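Local coordinates for Pgp2 (Campylobacter jejuni subsp. jejuni, PDB 6XJ6), which is an LD-carboxypeptidase that trims peptidoglycan and, with a peptidoglycan-binding pocket on its accessory NTF2-like domain, directs the helical shape of the cell, at residues A178-W183 against I231-I236; I236-Y241 against T248-S253; I252-D257 against G267-Y272. All coordinates share one frame; numbering follows the deposited sequence. Where two conformers were deposited one is given.

Contact 1. Residues A178-W183 against I231-I236; sequences ADLFTW and IKFSDI
F233 on the strand projects its ring at residues 178-183 of helix 170-188 and meets three of them. L180 comes in at the ring edge, near the plane, its CG 4.0 Å from F233 CE2. The indole of W183 crosses the phenylalanine side chain at about a right angle, and W183 CZ3 sits 3.9 Å from F233 CZ. The F181 ring is inclined to that of F233, the planes 48° apart and the centroids 5.8 Å from each other. Past the corner at D235, the chain delivers I236 to the same helix. I236 CG1 stands anti to its carbonyl carbon (chi1 -61°) and the side chain continues extended, which carries CD1 to 3.8 Å from F181 CZ, the two approaching from opposite directions. The helix segment runs roughly antiparallel to strand 232-234, their axes 10.8 Å apart, and packs on the curved sheet of the NTF2-like domain, L180 also touching L271 of strand 263-275. F254 of the adjoining strand meets the F233 ring as well, while W183 turns its NE1 to the hydroxyl of Y199. K184 NZ bonds to I231 O just beside; between residues 178-183 and 231-236 no hydrogen bond forms, and their fit rests on apolar and aromatic shape.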
loop_
_atom_site.group_PDB
_atom_site.type_symbol
_atom_site.label_atom_id
_atom_site.label_comp_id
_atom_site.label_asym_id
_atom_site.label_seq_id
_atom_site.Cartn_x
_atom_site.Cartn_y
_atom_site.Cartn_z
ATOM N N ALA A 178 16.840 5.548 -1.856
ATOM C CA ALA A 178 18.260 5.229 -1.809
ATOM C C ALA A 178 18.486 3.852 -1.196
ATOM O O ALA A 178 19.319 3.078 -1.684
ATOM C CB ALA A 178 19.006 6.306 -1.032
ATOM N N ASP A 179 17.747 3.523 -0.130
ATOM C CA ASP A 179 17.856 2.194 0.465
ATOM C C ASP A 179 17.402 1.116 -0.510
ATOM O O ASP A 179 18.027 0.052 -0.611
ATOM C CB ASP A 179 17.013 2.117 1.737
ATOM C CG ASP A 179 17.618 2.873 2.899
ATOM O OD1 ASP A 179 18.824 3.200 2.855
ATOM O OD2 ASP A 179 16.875 3.125 3.878
ATOM N N LEU A 180 16.302 1.367 -1.225
ATOM C CA LEU A 180 15.803 0.404 -2.203
ATOM C C LEU A 180 16.881 0.032 -3.214
ATOM O O LEU A 180 17.073 -1.148 -3.528
ATOM C CB LEU A 180 14.588 0.991 -2.916
ATOM C CG LEU A 180 13.927 0.106 -3.975
ATOM C CD1 LEU A 180 13.222 -1.071 -3.323
ATOM C CD2 LEU A 180 12.959 0.918 -4.802
ATOM N N PHE A 181 17.579 1.032 -3.764
ATOM C CA PHE A 181 18.584 0.737 -4.778
ATOM C C PHE A 181 19.859 0.161 -4.172
ATOM O O PHE A 181 20.595 -0.560 -4.858
ATOM C CB PHE A 181 18.832 1.971 -5.650
ATOM C CG PHE A 181 17.766 2.162 -6.675
ATOM C CD1 PHE A 181 17.831 1.497 -7.887
ATOM C CD2 PHE A 181 16.657 2.935 -6.403
ATOM C CE1 PHE A 181 16.830 1.630 -8.822
ATOM C CE2 PHE A 181 15.646 3.069 -7.335
ATOM C CZ PHE A 181 15.735 2.416 -8.547
ATOM N N THR A 182 20.128 0.450 -2.895
ATOM C CA THR A 182 21.244 -0.183 -2.204
ATOM C C THR A 182 20.947 -1.654 -1.952
ATOM O O THR A 182 21.820 -2.516 -2.125
ATOM C CB THR A 182 21.503 0.546 -0.884
ATOM O OG1 THR A 182 21.786 1.931 -1.147
ATOM C CG2 THR A 182 22.681 -0.078 -0.130
ATOM N N TRP A 183 19.710 -1.951 -1.554
ATOM C CA TRP A 183 19.263 -3.331 -1.407
ATOM C C TRP A 183 19.308 -4.065 -2.744
ATOM O O TRP A 183 19.764 -5.213 -2.816
ATOM C CB TRP A 183 17.850 -3.287 -0.821
ATOM C CG TRP A 183 17.019 -4.546 -0.834
ATOM C CD1 TRP A 183 17.101 -5.605 0.026
ATOM C CD2 TRP A 183 15.925 -4.825 -1.710
ATOM N NE1 TRP A 183 16.143 -6.537 -0.283
ATOM C CE2 TRP A 183 15.405 -6.080 -1.344
ATOM C CE3 TRP A 183 15.340 -4.136 -2.774
ATOM C CZ2 TRP A 183 14.323 -6.660 -2.005
ATOM C CZ3 TRP A 183 14.276 -4.714 -3.435
ATOM C CH2 TRP A 183 13.777 -5.966 -3.048
ATOM N N ILE A 231 19.295 -6.679 -13.368
ATOM C CA ILE A 231 17.943 -6.428 -12.889
ATOM C C ILE A 231 17.643 -4.940 -13.002
ATOM O O ILE A 231 18.501 -4.100 -12.716
ATOM C CB ILE A 231 17.784 -6.929 -11.436
ATOM C CG1 ILE A 231 16.391 -6.610 -10.898
ATOM C CG2 ILE A 231 18.867 -6.329 -10.544
ATOM C CD1 ILE A 231 16.071 -7.328 -9.601
ATOM N N LYS A 232 16.423 -4.616 -13.431
ATOM C CA LYS A 232 15.965 -3.239 -13.547
ATOM C C LYS A 232 14.636 -3.069 -12.826
ATOM O O LYS A 232 13.752 -3.926 -12.928
ATOM C CB LYS A 232 15.786 -2.844 -15.016
ATOM C CG LYS A 232 17.068 -2.385 -15.690
ATOM C CD LYS A 232 16.864 -2.175 -17.183
ATOM C CE LYS A 232 17.186 -3.433 -17.976
ATOM N NZ LYS A 232 16.311 -3.586 -19.172
ATOM N N PHE A 233 14.503 -1.963 -12.096
ATOM C CA PHE A 233 13.253 -1.588 -11.451
ATOM C C PHE A 233 12.588 -0.487 -12.264
ATOM O O PHE A 233 13.261 0.419 -12.772
ATOM C CB PHE A 233 13.480 -1.067 -10.030
ATOM C CG PHE A 233 13.953 -2.100 -9.047
ATOM C CD1 PHE A 233 14.061 -3.440 -9.391
ATOM C CD2 PHE A 233 14.284 -1.719 -7.753
ATOM C CE1 PHE A 233 14.490 -4.377 -8.458
ATOM C CE2 PHE A 233 14.715 -2.649 -6.825
ATOM C CZ PHE A 233 14.823 -3.974 -7.176
ATOM N N SER A 234 11.267 -0.567 -12.392
ATOM C CA SER A 234 10.516 0.477 -13.071
ATOM C C SER A 234 9.150 0.617 -12.415
ATOM O O SER A 234 8.749 -0.200 -11.582
ATOM C CB SER A 234 10.391 0.200 -14.572
ATOM O OG SER A 234 9.633 -0.964 -14.823
ATOM N N ASP A 235 8.445 1.681 -12.789
ATOM C CA ASP A 235 7.097 1.961 -12.294
ATOM C C ASP A 235 7.056 1.977 -10.764
ATOM O O ASP A 235 6.204 1.354 -10.134
ATOM C CB ASP A 235 6.081 0.971 -12.872
ATOM C CG ASP A 235 4.638 1.409 -12.659
ATOM O OD1 ASP A 235 4.383 2.626 -12.544
ATOM O OD2 ASP A 235 3.753 0.529 -12.605
ATOM N N ILE A 236 7.986 2.706 -10.159
ATOM C CA ILE A 236 8.100 2.713 -8.703
ATOM C C ILE A 236 7.056 3.643 -8.105
ATOM O O ILE A 236 6.974 4.827 -8.462
ATOM C CB ILE A 236 9.512 3.119 -8.263
ATOM C CG1 ILE A 236 10.543 2.127 -8.808
ATOM C CG2 ILE A 236 9.598 3.157 -6.732
ATOM C CD1 ILE A 236 11.969 2.634 -8.695
#

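Contact 2. Residues I236-Y241 against T248-S253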
loop_
_atom_site.group_PDB
_atom_site.type_symbol
_atom_site.label_atom_id
_atom_site.label_comp_id
_atom_site.label_asym_id
_atom_site.label_seq_id
_atom_site.Cartn_x
_atom_site.Cartn_y
_atom_site.Cartn_z
ATOM N N ILE A 236 7.986 2.706 -10.159
ATOM C CA ILE A 236 8.100 2.713 -8.703
ATOM C C ILE A 236 7.056 3.643 -8.105
ATOM O O ILE A 236 6.974 4.827 -8.462
ATOM C CB ILE A 236 9.512 3.119 -8.263
ATOM C CG1 ILE A 236 10.543 2.127 -8.808
ATOM C CG2 ILE A 236 9.598 3.157 -6.732
ATOM C CD1 ILE A 236 11.969 2.634 -8.695
ATOM N N ASN A 237 6.258 3.099 -7.183
ATOM C CA ASN A 237 5.289 3.858 -6.405
ATOM C C ASN A 237 5.617 3.665 -4.937
ATOM O O ASN A 237 5.711 2.525 -4.469
ATOM C CB ASN A 237 3.873 3.341 -6.632
ATOM C CG ASN A 237 3.387 3.540 -8.045
ATOM O OD1 ASN A 237 3.717 4.537 -8.689
ATOM N ND2 ASN A 237 2.571 2.610 -8.530
ATOM N N ILE A 238 5.799 4.770 -4.225
ATOM C CA ILE A 238 6.067 4.746 -2.795
ATOM C C ILE A 238 4.941 5.494 -2.106
ATOM O O ILE A 238 4.611 6.622 -2.493
ATOM C CB ILE A 238 7.445 5.348 -2.468
ATOM C CG1 ILE A 238 8.526 4.450 -3.075
ATOM C CG2 ILE A 238 7.635 5.500 -0.963
ATOM C CD1 ILE A 238 9.930 4.899 -2.812
ATOM N N SER A 239 4.338 4.854 -1.103
ATOM C CA SER A 239 3.165 5.415 -0.468
ATOM C C SER A 239 3.252 5.337 1.049
ATOM O O SER A 239 3.714 4.331 1.597
ATOM C CB SER A 239 1.933 4.620 -0.909
ATOM O OG SER A 239 1.841 4.558 -2.322
ATOM N N PRO A 240 2.761 6.353 1.754
ATOM C CA PRO A 240 2.704 6.271 3.214
ATOM C C PRO A 240 1.675 5.236 3.638
ATOM O O PRO A 240 0.653 5.051 2.977
ATOM C CB PRO A 240 2.272 7.687 3.624
ATOM C CG PRO A 240 1.474 8.168 2.479
ATOM C CD PRO A 240 2.140 7.596 1.254
ATOM N N TYR A 241 1.965 4.565 4.749
ATOM C CA TYR A 241 1.191 3.404 5.188
ATOM C C TYR A 241 0.634 3.652 6.585
ATOM O O TYR A 241 1.359 3.485 7.582
ATOM C CB TYR A 241 2.051 2.135 5.169
ATOM C CG TYR A 241 1.218 0.871 5.240
ATOM C CD1 TYR A 241 0.754 0.389 6.455
ATOM C CD2 TYR A 241 0.856 0.183 4.085
ATOM C CE1 TYR A 241 -0.011 -0.745 6.525
ATOM C CE2 TYR A 241 0.082 -0.946 4.146
ATOM C CZ TYR A 241 -0.357 -1.409 5.365
ATOM O OH TYR A 241 -1.135 -2.544 5.460
ATOM N N THR A 248 6.691 4.469 11.350
ATOM C CA THR A 248 6.748 5.169 10.072
ATOM C C THR A 248 6.862 4.091 9.011
ATOM O O THR A 248 7.916 3.478 8.849
ATOM C CB THR A 248 7.937 6.116 10.028
ATOM O OG1 THR A 248 7.873 6.999 11.151
ATOM C CG2 THR A 248 7.912 6.929 8.732
ATOM N N MET A 249 5.762 3.837 8.320
ATOM C CA MET A 249 5.667 2.726 7.388
ATOM C C MET A 249 5.340 3.241 5.999
ATOM O O MET A 249 4.681 4.274 5.830
ATOM C CB MET A 249 4.597 1.733 7.827
ATOM C CG MET A 249 4.963 1.035 9.105
ATOM S SD MET A 249 3.693 -0.098 9.678
ATOM C CE MET A 249 3.623 -1.231 8.317
ATOM N N TYR A 250 5.839 2.513 5.001
ATOM C CA TYR A 250 5.570 2.825 3.609
ATOM C C TYR A 250 5.366 1.531 2.846
ATOM O O TYR A 250 5.874 0.470 3.230
ATOM C CB TYR A 250 6.739 3.568 2.956
ATOM C CG TYR A 250 6.850 5.028 3.319
ATOM C CD1 TYR A 250 7.416 5.427 4.515
ATOM C CD2 TYR A 250 6.407 6.011 2.452
ATOM C CE1 TYR A 250 7.530 6.792 4.838
ATOM C CE2 TYR A 250 6.508 7.349 2.769
ATOM C CZ TYR A 250 7.067 7.731 3.958
ATOM O OH TYR A 250 7.179 9.079 4.254
ATOM N N ARG A 251 4.620 1.641 1.748
ATOM C CA ARG A 251 4.508 0.587 0.753
ATOM C C ARG A 251 5.320 1.011 -0.462
ATOM O O ARG A 251 5.221 2.157 -0.902
ATOM C CB ARG A 251 3.053 0.365 0.353
ATOM C CG ARG A 251 2.871 -0.856 -0.492
ATOM C CD ARG A 251 1.474 -0.951 -1.037
ATOM N NE ARG A 251 1.451 -0.353 -2.354
ATOM C CZ ARG A 251 0.721 -0.779 -3.376
ATOM N NH1 ARG A 251 -0.099 -1.812 -3.250
ATOM N NH2 ARG A 251 0.811 -0.146 -4.533
ATOM N N ILE A 252 6.133 0.098 -0.982
ATOM C CA ILE A 252 6.948 0.343 -2.171
ATOM C C ILE A 252 6.589 -0.736 -3.174
ATOM O O ILE A 252 6.825 -1.918 -2.917
ATOM C CB ILE A 252 8.452 0.288 -1.858
ATOM C CG1 ILE A 252 8.811 1.242 -0.716
ATOM C CG2 ILE A 252 9.252 0.616 -3.128
ATOM C CD1 ILE A 252 10.251 1.155 -0.261
ATOM N N SER A 253 6.035 -0.341 -4.314
ATOM C CA SER A 253 5.714 -1.280 -5.374
ATOM C C SER A 253 6.470 -0.895 -6.633
ATOM O O SER A 253 6.762 0.282 -6.871
ATOM C CB SER A 253 4.203 -1.348 -5.644
ATOM O OG SER A 253 3.681 -0.107 -6.071
HETATM O O HOH W 1 2.821 2.011 -3.163
HETATM O O HOH W 2 3.167 5.445 8.517
#
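N237 and S253 open the register of an antiparallel beta hairpin, strands 232-240 and 249-260, in the curved sheet of the NTF2-like domain. Backbone bonds come first: N237 and S253 form one hydrogen-bonded pair, S239 and R251 the next, each with both N-H groups engaged. N237 N reaches S253 O at 2.9 Å and 170°, almost straight. Toward the hairpin turn the pairing slackens in geometry, for Y241 N approaches M249 O at 140° and from well above the carbonyl plane. P240, which has no N-H to give, occupies a non-hydrogen-bonded position opposite Y250.

Apolar contacts gather on the face of I238 and I252, which lie side by side and point the same way. In one of the two conformers of I238, its CG1 is 3.9 Å from I252 CG2 and its CG2 meets Y250 CD2 at 3.7 Å. Helix 170-188 covers this face through L177 and L176, and Y250 carries its hydroxyl on to Q172 of that helix. Near the turn Y241 and M249 run alongside each other. The M249 chain bends at its last torsion (chi3 61°), bringing CE to 3.8 Å from Y241 CD1 in an oblique Met-aromatic contact; the Y241 hydroxyl binds N103.

Polar side chains occupy the face of N237, S239 and R251. N237 OD1 accepts from the backbone of D24, and S239 OG pairs with the Y23 hydroxyl, so strand 22-23, which pairs with strand 232-240, and D24 after it are fastened to this hairpin also by side chains. One water joins the two strands here: it lies at the edge of the R251 guanidinium, in its plane, accepting from R251 NE at 2.8 Å, and is also hydrogen-bonded to S239 OG at 2.9 Å.

Contact 3. Residues I252-D257 against G267-Y272; sequences ISFYED and GDKILY
F254 holds CG between its backbone N and carbonyl carbon (chi1 53°), which carries the ring under K269 CB, 3.6 Å from the F254 centroid in a CH-pi contact displaced toward the rim. K269 chi1 (-66°) then places CG 3.5 Å from F254 CE1, and bends at chi2 and chi3 steer the rest of the lysine toward E256, which crosses it obliquely with OE2 3.6 Å from K269 CD. L271 meets the same ring at its edge, CG 4.3 Å from F254 CE2. The charges of E256 and K269 stay beyond salt-bridge range; a water bridges them instead, donating to E256 OE1 at 2.9 Å and accepting from K269 NZ at 3.1 Å. The ammonium has its salt bridge with E286, which probably favours the charged lysine.

The antiparallel hairpin is knit by reciprocal backbone bonds at I252-L271, F254-K269 and E256-G267, with L271 N to I252 O at 2.7 Å. The face bearing F254 and L271 packs against L180 and W183 of helix 170-188. Strand 232-240 flanks strand 249-260 on its other edge, and the C-terminal strand 285-286 adjoins strand 263-275, placing this hairpin inside the NTF2-like sheet.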
loop_
_atom_site.group_PDB
_atom_site.type_symbol
_atom_site.label_atom_id
_atom_site.label_comp_id
_atom_site.label_asym_id
_atom_site.label_seq_id
_atom_site.Cartn_x
_atom_site.Cartn_y
_atom_site.Cartn_z
ATOM N N ILE A 252 6.133 0.098 -0.982
ATOM C CA ILE A 252 6.948 0.343 -2.171
ATOM C C ILE A 252 6.589 -0.736 -3.174
ATOM O O ILE A 252 6.825 -1.918 -2.917
ATOM C CB ILE A 252 8.452 0.288 -1.858
ATOM C CG1 ILE A 252 8.811 1.242 -0.716
ATOM C CG2 ILE A 252 9.252 0.616 -3.128
ATOM C CD1 ILE A 252 10.251 1.155 -0.261
ATOM N N SER A 253 6.035 -0.341 -4.314
ATOM C CA SER A 253 5.714 -1.280 -5.374
ATOM C C SER A 253 6.470 -0.895 -6.633
ATOM O O SER A 253 6.762 0.282 -6.871
ATOM C CB SER A 253 4.203 -1.348 -5.644
ATOM O OG SER A 253 3.681 -0.107 -6.071
ATOM N N PHE A 254 6.806 -1.895 -7.433
ATOM C CA PHE A 254 7.580 -1.655 -8.641
ATOM C C PHE A 254 7.558 -2.915 -9.482
ATOM O O PHE A 254 7.221 -3.999 -8.994
ATOM C CB PHE A 254 9.026 -1.249 -8.323
ATOM C CG PHE A 254 9.752 -2.202 -7.410
ATOM C CD1 PHE A 254 10.553 -3.201 -7.922
ATOM C CD2 PHE A 254 9.631 -2.084 -6.032
ATOM C CE1 PHE A 254 11.224 -4.068 -7.084
ATOM C CE2 PHE A 254 10.297 -2.957 -5.189
ATOM C CZ PHE A 254 11.093 -3.942 -5.714
ATOM N N TYR A 255 7.909 -2.755 -10.755
ATOM C CA TYR A 255 8.121 -3.878 -11.654
ATOM C C TYR A 255 9.588 -4.267 -11.621
ATOM O O TYR A 255 10.475 -3.406 -11.621
ATOM C CB TYR A 255 7.763 -3.512 -13.096
ATOM C CG TYR A 255 6.291 -3.379 -13.395
ATOM C CD1 TYR A 255 5.774 -2.197 -13.910
ATOM C CD2 TYR A 255 5.419 -4.440 -13.189
ATOM C CE1 TYR A 255 4.429 -2.071 -14.198
ATOM C CE2 TYR A 255 4.071 -4.320 -13.475
ATOM C CZ TYR A 255 3.583 -3.136 -13.977
ATOM O OH TYR A 255 2.241 -3.021 -14.264
ATOM N N GLU A 256 9.836 -5.567 -11.612
ATOM C CA GLU A 256 11.174 -6.130 -11.667
ATOM C C GLU A 256 11.355 -6.683 -13.070
ATOM O O GLU A 256 10.605 -7.569 -13.484
ATOM C CB GLU A 256 11.287 -7.253 -10.638
ATOM C CG GLU A 256 12.678 -7.754 -10.391
ATOM C CD GLU A 256 12.765 -8.540 -9.100
ATOM O OE1 GLU A 256 12.493 -9.758 -9.126
ATOM O OE2 GLU A 256 13.075 -7.930 -8.054
ATOM N N ASP A 257 12.329 -6.147 -13.806
ATOM C CA ASP A 257 12.539 -6.492 -15.204
ATOM C C ASP A 257 13.894 -7.160 -15.367
ATOM O O ASP A 257 14.885 -6.740 -14.762
ATOM C CB ASP A 257 12.474 -5.246 -16.104
ATOM C CG ASP A 257 11.099 -4.596 -16.111
ATOM O OD1 ASP A 257 10.089 -5.327 -16.166
ATOM O OD2 ASP A 257 11.032 -3.348 -16.062
ATOM N N GLY A 267 7.946 -8.825 -13.549
ATOM C CA GLY A 267 7.205 -9.328 -12.412
ATOM C C GLY A 267 6.914 -8.213 -11.433
ATOM O O GLY A 267 7.685 -7.269 -11.293
ATOM N N ASP A 268 5.775 -8.339 -10.756
ATOM C CA ASP A 268 5.351 -7.344 -9.779
ATOM C C ASP A 268 6.019 -7.608 -8.439
ATOM O O ASP A 268 5.972 -8.728 -7.918
ATOM C CB ASP A 268 3.832 -7.392 -9.587
ATOM C CG ASP A 268 3.074 -7.308 -10.889
ATOM O OD1 ASP A 268 2.260 -8.214 -11.164
ATOM O OD2 ASP A 268 3.289 -6.338 -11.639
ATOM N N LYS A 269 6.611 -6.565 -7.870
ATOM C CA LYS A 269 7.202 -6.613 -6.543
ATOM C C LYS A 269 6.489 -5.624 -5.631
ATOM O O LYS A 269 6.108 -4.529 -6.056
ATOM C CB LYS A 269 8.677 -6.206 -6.598
ATOM C CG LYS A 269 9.572 -7.162 -7.366
ATOM C CD LYS A 269 9.876 -8.425 -6.588
ATOM C CE LYS A 269 10.718 -8.159 -5.339
ATOM N NZ LYS A 269 10.971 -9.420 -4.587
ATOM N N ILE A 270 6.337 -6.003 -4.364
ATOM C CA ILE A 270 5.828 -5.097 -3.339
ATOM C C ILE A 270 6.633 -5.316 -2.070
ATOM O O ILE A 270 6.857 -6.460 -1.660
ATOM C CB ILE A 270 4.330 -5.293 -3.030
ATOM C CG1 ILE A 270 3.500 -5.369 -4.315
ATOM C CG2 ILE A 270 3.850 -4.156 -2.139
ATOM C CD1 ILE A 270 2.025 -5.674 -4.080
ATOM N N LEU A 271 7.080 -4.223 -1.462
ATOM C CA LEU A 271 7.682 -4.237 -0.140
ATOM C C LEU A 271 6.810 -3.419 0.799
ATOM O O LEU A 271 6.377 -2.316 0.451
ATOM C CB LEU A 271 9.088 -3.629 -0.162
ATOM C CG LEU A 271 10.116 -4.243 -1.112
ATOM C CD1 LEU A 271 11.416 -3.461 -1.059
ATOM C CD2 LEU A 271 10.368 -5.700 -0.779
ATOM N N TYR A 272 6.552 -3.963 1.978
ATOM C CA TYR A 272 5.972 -3.218 3.086
ATOM C C TYR A 272 7.102 -2.998 4.077
ATOM O O TYR A 272 7.727 -3.960 4.521
ATOM C CB TYR A 272 4.808 -3.998 3.712
ATOM C CG TYR A 272 3.652 -4.153 2.744
ATOM C CD1 TYR A 272 3.646 -5.173 1.804
ATOM C CD2 TYR A 272 2.606 -3.243 2.724
ATOM C CE1 TYR A 272 2.627 -5.297 0.888
ATOM C CE2 TYR A 272 1.567 -3.364 1.809
ATOM C CZ TYR A 272 1.588 -4.390 0.894
ATOM O OH TYR A 272 0.578 -4.507 -0.028
HETATM O O HOH W 3 12.124 -11.304 -6.702
#

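Helix 170-188 comes first along the chain, and contact 1 closes the longest loop, 47 residues with helices but no strand, by bringing strand 232-240 back to it. Contact 2 then begins on I236, where contact 1 ends, and closes a short hairpin turn; contact 3 takes over at I252 and S253 and closes the following hairpin. The three loops therefore run in series, without nesting or crossing, though neighbouring contacts share residues. Strand 232-240 pairs with strand 249-260, joining contacts 1 and 3 through the backbones of S234 and Y255, while L180 CD2 of contact 1 packs 4.1 Å from I252 CG2. Together they tie one helix to three consecutive strands of the NTF2-like domain.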